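Local coordinates for protein DNA primase (Aquifex aeolicus, PDB 2AU3) that synthesises the short RNA primers that DNA polymerase extends during DNA replication, using an N-terminal zinc-binding domain and a central RNA polymerase core, at residues A[133-143]-A[254-262]. Sequence-based numbering, arbitrary orientation.
Sequences RGIDPKVARKF and FDLLRLFSE
Arg-133 and Phe-254 stack where the N-terminal part of the primase catalytic core meets the Toprim fold: the loop between helices 124-132 and 137-142 runs along helix 253-261, which follows Toprim strand 247-249. The Arg-133 guanidinium lies flat on the ring as a cation-pi pair, planes 15° apart and CZ 3.6 Å from the ring centroid. Its chain, bent at chi2 and chi3, folds NH2 back over the ring centre, while Arg-258 CG covers the opposite face. The Phe-254 side chain is about 8 Å from that of Asp-295, a predicted magnesium ligand.

Apolar contacts fill the middle. Ile-135 sets CG1 on Leu-257 CB and CD1 on Phe-254 CD1, and Val-139 CG1 meets Leu-257 CD2. That same Leu-257 methyl makes a CH-pi contact over one face of Phe-143, 3.9 Å from its centroid. Phe-143 in turn drives its edge into the face of Phe-260 in a T-shaped pair, centroids 4.9 Å apart and planes at 81°.

Polar bonds tie the loop backbone to the helix end. Arg-258 NH1 gives Gly-134 O a weak bond of 3.0 Å and bridges to Glu-262, while its NE pairs with Asp-330 of helix 329-336. Ser-261 OG donates to Leu-257 O within its own helix and accepts a nearly straight bond (175°) from the N-cap residue, Asp-136 N to Ser-261 OG 2.9 Å.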
ATOM      1  N   ARG A 133      12.731 -14.293  -1.185  1.00 27.57           N
ATOM      2  CA  ARG A 133      12.562 -13.244  -2.196  1.00 26.85           C
ATOM      3  C   ARG A 133      13.119 -11.869  -1.778  1.00 25.50           C
ATOM      4  O   ARG A 133      12.915 -10.879  -2.481  1.00 26.53           O
ATOM      5  CB  ARG A 133      11.079 -13.112  -2.566  1.00 27.46           C
ATOM      6  CG  ARG A 133      10.488 -14.387  -3.206  1.00 30.40           C
ATOM      7  CD  ARG A 133      10.567 -14.421  -4.731  1.00 35.67           C
ATOM      8  NE  ARG A 133       9.729 -13.380  -5.340  1.00 37.51           N
ATOM      9  CZ  ARG A 133      10.122 -12.564  -6.323  1.00 39.66           C
ATOM     10  NH1 ARG A 133      11.358 -12.660  -6.832  1.00 41.54           N
ATOM     11  NH2 ARG A 133       9.272 -11.657  -6.808  1.00 38.83           N
ATOM     12  N   GLY A 134      13.800 -11.800  -0.639  1.00 22.80           N
ATOM     13  CA  GLY A 134      14.411 -10.551  -0.215  1.00 20.50           C
ATOM     14  C   GLY A 134      13.511  -9.600   0.569  1.00 19.75           C
ATOM     15  O   GLY A 134      13.867  -8.431   0.782  1.00 18.85           O
ATOM     16  N   ILE A 135      12.352 -10.080   1.010  1.00 19.53           N
ATOM     17  CA  ILE A 135      11.499  -9.264   1.893  1.00 19.48           C
ATOM     18  C   ILE A 135      11.884  -9.450   3.352  1.00 20.10           C
ATOM     19  O   ILE A 135      11.940 -10.565   3.868  1.00 20.57           O
ATOM     20  CB  ILE A 135      10.008  -9.500   1.636  1.00 18.89           C
ATOM     21  CG1 ILE A 135       9.692  -9.060   0.183  1.00 19.02           C
ATOM     22  CG2 ILE A 135       9.138  -8.665   2.638  1.00 18.69           C
ATOM     23  CD1 ILE A 135       8.512  -9.726  -0.431  1.00 22.22           C
ATOM     24  N   ASP A 136      12.193  -8.348   4.010  1.00 20.44           N
ATOM     25  CA  ASP A 136      12.597  -8.407   5.406  1.00 21.29           C
ATOM     26  C   ASP A 136      11.396  -8.792   6.293  1.00 20.85           C
ATOM     27  O   ASP A 136      10.304  -8.251   6.120  1.00 20.40           O
ATOM     28  CB  ASP A 136      13.143  -7.051   5.838  1.00 21.39           C
ATOM     29  CG  ASP A 136      13.903  -7.131   7.138  1.00 26.69           C
ATOM     30  OD1 ASP A 136      15.154  -7.179   7.117  1.00 32.79           O
ATOM     31  OD2 ASP A 136      13.328  -7.199   8.233  1.00 29.80           O
ATOM     32  N   PRO A 137      11.606  -9.696   7.252  1.00 20.47           N
ATOM     33  CA  PRO A 137      10.539 -10.087   8.189  1.00 19.98           C
ATOM     34  C   PRO A 137       9.918  -8.886   8.890  1.00 18.41           C
ATOM     35  O   PRO A 137       8.727  -8.881   9.117  1.00 18.00           O
ATOM     36  CB  PRO A 137      11.278 -10.987   9.193  1.00 20.23           C
ATOM     37  CG  PRO A 137      12.384 -11.547   8.397  1.00 20.70           C
ATOM     38  CD  PRO A 137      12.857 -10.439   7.512  1.00 21.09           C
ATOM     39  N   LYS A 138      10.695  -7.846   9.169  1.00 18.89           N
ATOM     40  CA  LYS A 138      10.108  -6.649   9.789  1.00 18.84           C
ATOM     41  C   LYS A 138       9.109  -5.992   8.844  1.00 17.56           C
ATOM     42  O   LYS A 138       8.048  -5.544   9.284  1.00 16.62           O
ATOM     43  CB  LYS A 138      11.173  -5.629  10.180  1.00 19.82           C
ATOM     44  CG  LYS A 138      12.220  -6.157  11.194  1.00 23.47           C
ATOM     45  CD  LYS A 138      13.173  -5.026  11.637  1.00 29.13           C
ATOM     46  CE  LYS A 138      14.374  -4.852  10.692  1.00 35.41           C
ATOM     47  NZ  LYS A 138      14.984  -6.151  10.191  1.00 37.91           N
ATOM     48  N   VAL A 139       9.452  -5.941   7.551  1.00 15.94           N
ATOM     49  CA  VAL A 139       8.542  -5.384   6.519  1.00 15.77           C
ATOM     50  C   VAL A 139       7.350  -6.310   6.319  1.00 15.29           C
ATOM     51  O   VAL A 139       6.230  -5.840   6.201  1.00 15.24           O
ATOM     52  CB  VAL A 139       9.263  -5.153   5.166  1.00 15.61           C
ATOM     53  CG1 VAL A 139       8.255  -4.852   4.012  1.00 14.74           C
ATOM     54  CG2 VAL A 139      10.267  -4.035   5.296  1.00 18.41           C
ATOM     55  N   ALA A 140       7.581  -7.636   6.298  1.00 16.03           N
ATOM     56  CA  ALA A 140       6.481  -8.587   6.130  1.00 16.39           C
ATOM     57  C   ALA A 140       5.410  -8.357   7.212  1.00 17.40           C
ATOM     58  O   ALA A 140       4.209  -8.377   6.919  1.00 18.42           O
ATOM     59  CB  ALA A 140       7.005 -10.055   6.165  1.00 16.62           C
ATOM     60  N   ARG A 141       5.856  -8.121   8.449  1.00 16.73           N
ATOM     61  CA  ARG A 141       4.965  -7.831   9.567  1.00 17.73           C
ATOM     62  C   ARG A 141       4.299  -6.453   9.515  1.00 17.51           C
ATOM     63  O   ARG A 141       3.096  -6.334   9.803  1.00 16.93           O
ATOM     64  CB  ARG A 141       5.712  -7.964  10.877  1.00 17.79           C
ATOM     65  CG  ARG A 141       6.059  -9.417  11.204  1.00 20.87           C
ATOM     66  CD  ARG A 141       6.671  -9.596  12.569  1.00 25.83           C
ATOM     67  NE  ARG A 141       7.941  -8.888  12.719  1.00 31.28           N
ATOM     68  CZ  ARG A 141       9.151  -9.465  12.687  1.00 32.15           C
ATOM     69  NH1 ARG A 141       9.279 -10.779  12.474  1.00 34.10           N
ATOM     70  NH2 ARG A 141      10.232  -8.716  12.849  1.00 30.47           N
ATOM     71  N   LYS A 142       5.079  -5.424   9.153  1.00 16.66           N
ATOM     72  CA  LYS A 142       4.524  -4.081   8.985  1.00 15.79           C
ATOM     73  C   LYS A 142       3.377  -4.057   7.991  1.00 14.86           C
ATOM     74  O   LYS A 142       2.354  -3.382   8.226  1.00 14.36           O
ATOM     75  CB  LYS A 142       5.585  -3.082   8.530  1.00 16.00           C
ATOM     76  CG  LYS A 142       5.025  -1.665   8.330  1.00 15.29           C
ATOM     77  CD  LYS A 142       6.140  -0.737   7.877  1.00 18.47           C
ATOM     78  CE  LYS A 142       5.647   0.690   7.720  1.00 21.43           C
ATOM     79  NZ  LYS A 142       5.062   1.272   8.954  1.00 19.04           N
ATOM     80  N   PHE A 143       3.583  -4.749   6.870  1.00 13.91           N
ATOM     81  CA  PHE A 143       2.633  -4.769   5.767  1.00 14.79           C
ATOM     82  C   PHE A 143       1.570  -5.864   5.891  1.00 15.35           C
ATOM     83  O   PHE A 143       0.711  -5.990   5.017  1.00 14.51           O
ATOM     84  CB  PHE A 143       3.355  -4.877   4.414  1.00 13.76           C
ATOM     85  CG  PHE A 143       3.892  -3.557   3.920  1.00 13.44           C
ATOM     86  CD1 PHE A 143       3.150  -2.764   3.027  1.00 14.02           C
ATOM     87  CD2 PHE A 143       5.083  -3.075   4.390  1.00 13.29           C
ATOM     88  CE1 PHE A 143       3.645  -1.516   2.582  1.00 12.24           C
ATOM     89  CE2 PHE A 143       5.583  -1.828   3.949  1.00 14.95           C
ATOM     90  CZ  PHE A 143       4.833  -1.054   3.015  1.00 14.47           C
ATOM     91  N   PHE A 254       5.923  -6.175  -5.014  1.00 17.20           N
ATOM     92  CA  PHE A 254       7.182  -6.827  -4.664  1.00 17.88           C
ATOM     93  C   PHE A 254       8.313  -5.801  -4.735  1.00 16.83           C
ATOM     94  O   PHE A 254       9.133  -5.752  -3.859  1.00 15.65           O
ATOM     95  CB  PHE A 254       7.467  -8.050  -5.576  1.00 18.56           C
ATOM     96  CG  PHE A 254       8.844  -8.610  -5.431  0.70 20.47           C
ATOM     97  CD1 PHE A 254       9.187  -9.380  -4.324  0.70 22.71           C
ATOM     98  CD2 PHE A 254       9.815  -8.356  -6.407  0.70 23.73           C
ATOM     99  CE1 PHE A 254      10.467  -9.890  -4.184  0.70 25.54           C
ATOM    100  CE2 PHE A 254      11.105  -8.858  -6.274  0.70 24.32           C
ATOM    101  CZ  PHE A 254      11.435  -9.625  -5.165  0.70 24.21           C
ATOM    102  N   ASP A 255       8.330  -4.956  -5.757  1.00 16.47           N
ATOM    103  CA  ASP A 255       9.356  -3.895  -5.807  1.00 16.93           C
ATOM    104  C   ASP A 255       9.226  -2.979  -4.603  1.00 15.26           C
ATOM    105  O   ASP A 255      10.215  -2.486  -4.100  1.00 14.73           O
ATOM    106  CB  ASP A 255       9.214  -3.038  -7.073  1.00 17.70           C
ATOM    107  CG  ASP A 255       8.922  -3.858  -8.308  1.00 22.27           C
ATOM    108  OD1 ASP A 255       9.871  -4.446  -8.856  1.00 24.08           O
ATOM    109  OD2 ASP A 255       7.767  -3.958  -8.807  1.00 28.99           O
ATOM    110  N   LEU A 256       7.991  -2.703  -4.180  1.00 14.50           N
ATOM    111  CA  LEU A 256       7.803  -1.778  -3.090  1.00 14.82           C
ATOM    112  C   LEU A 256       8.311  -2.423  -1.798  1.00 14.67           C
ATOM    113  O   LEU A 256       9.029  -1.794  -1.017  1.00 14.37           O
ATOM    114  CB  LEU A 256       6.313  -1.383  -2.929  1.00 14.45           C
ATOM    115  CG  LEU A 256       6.016  -0.298  -1.868  1.00 15.38           C
ATOM    116  CD1 LEU A 256       4.833   0.555  -2.345  1.00 15.37           C
ATOM    117  CD2 LEU A 256       5.712  -0.863  -0.468  1.00 16.15           C
ATOM    118  N   LEU A 257       7.926  -3.686  -1.583  1.00 14.96           N
ATOM    119  CA  LEU A 257       8.284  -4.384  -0.363  1.00 14.58           C
ATOM    120  C   LEU A 257       9.791  -4.501  -0.234  1.00 15.43           C
ATOM    121  O   LEU A 257      10.326  -4.399   0.874  1.00 15.93           O
ATOM    122  CB  LEU A 257       7.639  -5.752  -0.333  1.00 16.17           C
ATOM    123  CG  LEU A 257       6.123  -5.679  -0.221  1.00 15.46           C
ATOM    124  CD1 LEU A 257       5.541  -7.067  -0.270  1.00 16.80           C
ATOM    125  CD2 LEU A 257       5.779  -4.976   1.078  1.00 12.14           C
ATOM    126  N   ARG A 258      10.464  -4.675  -1.373  1.00 15.08           N
ATOM    127  CA  ARG A 258      11.917  -4.736  -1.430  1.00 14.94           C
ATOM    128  C   ARG A 258      12.565  -3.414  -1.073  1.00 14.98           C
ATOM    129  O   ARG A 258      13.497  -3.390  -0.287  1.00 14.23           O
ATOM    130  CB  ARG A 258      12.394  -5.156  -2.828  1.00 15.19           C
ATOM    131  CG  ARG A 258      12.280  -6.645  -3.082  1.00 18.56           C
ATOM    132  CD  ARG A 258      13.243  -7.486  -2.246  1.00 20.15           C
ATOM    133  NE  ARG A 258      14.585  -7.399  -2.808  1.00 20.67           N
ATOM    134  CZ  ARG A 258      15.667  -7.019  -2.139  1.00 20.77           C
ATOM    135  NH1 ARG A 258      15.607  -6.696  -0.864  1.00 24.45           N
ATOM    136  NH2 ARG A 258      16.823  -6.969  -2.753  1.00 22.97           N
ATOM    137  N   LEU A 259      12.110  -2.319  -1.686  1.00 13.58           N
ATOM    138  CA  LEU A 259      12.673  -0.996  -1.351  1.00 14.16           C
ATOM    139  C   LEU A 259      12.471  -0.671   0.136  1.00 14.27           C
ATOM    140  O   LEU A 259      13.407  -0.238   0.841  1.00 13.53           O
ATOM    141  CB  LEU A 259      12.076   0.090  -2.269  1.00 14.91           C
ATOM    142  CG  LEU A 259      12.923   0.522  -3.484  1.00 15.28           C
ATOM    143  CD1 LEU A 259      13.091  -0.612  -4.491  1.00 13.95           C
ATOM    144  CD2 LEU A 259      12.244   1.733  -4.159  1.00 11.74           C
ATOM    145  N   PHE A 260      11.265  -0.952   0.647  1.00 15.25           N
ATOM    146  CA  PHE A 260      10.972  -0.777   2.088  1.00 15.63           C
ATOM    147  C   PHE A 260      11.883  -1.672   2.957  1.00 15.57           C
ATOM    148  O   PHE A 260      12.329  -1.252   4.024  1.00 16.21           O
ATOM    149  CB  PHE A 260       9.526  -1.147   2.397  1.00 16.06           C
ATOM    150  CG  PHE A 260       8.706  -0.019   2.877  1.00 19.91           C
ATOM    151  CD1 PHE A 260       8.012   0.770   1.969  1.00 22.65           C
ATOM    152  CD2 PHE A 260       8.631   0.274   4.221  1.00 21.80           C
ATOM    153  CE1 PHE A 260       7.259   1.835   2.427  1.00 24.10           C
ATOM    154  CE2 PHE A 260       7.870   1.329   4.675  1.00 22.84           C
ATOM    155  CZ  PHE A 260       7.181   2.100   3.767  1.00 18.89           C
ATOM    156  N   SER A 261      12.140  -2.893   2.505  1.00 15.91           N
ATOM    157  CA  SER A 261      13.106  -3.784   3.170  1.00 16.98           C
ATOM    158  C   SER A 261      14.487  -3.163   3.258  1.00 18.33           C
ATOM    159  O   SER A 261      15.266  -3.474   4.160  1.00 19.05           O
ATOM    160  CB  SER A 261      13.175  -5.140   2.458  1.00 18.10           C
ATOM    161  OG  SER A 261      11.943  -5.849   2.587  1.00 19.68           O
ATOM    162  N   GLU A 262      14.802  -2.270   2.329  1.00 17.91           N
ATOM    163  CA  GLU A 262      16.127  -1.676   2.296  1.00 18.61           C
ATOM    164  C   GLU A 262      16.113  -0.271   2.893  1.00 19.34           C
ATOM    165  O   GLU A 262      17.073   0.480   2.743  1.00 21.22           O
ATOM    166  CB  GLU A 262      16.648  -1.649   0.849  1.00 19.61           C
ATOM    167  CG  GLU A 262      16.730  -3.021   0.170  1.00 19.75           C
ATOM    168  CD  GLU A 262      17.753  -3.965   0.800  1.00 25.56           C
ATOM    169  OE1 GLU A 262      18.626  -3.484   1.542  1.00 25.02           O
ATOM    170  OE2 GLU A 262      17.671  -5.203   0.556  1.00 26.90           O
TER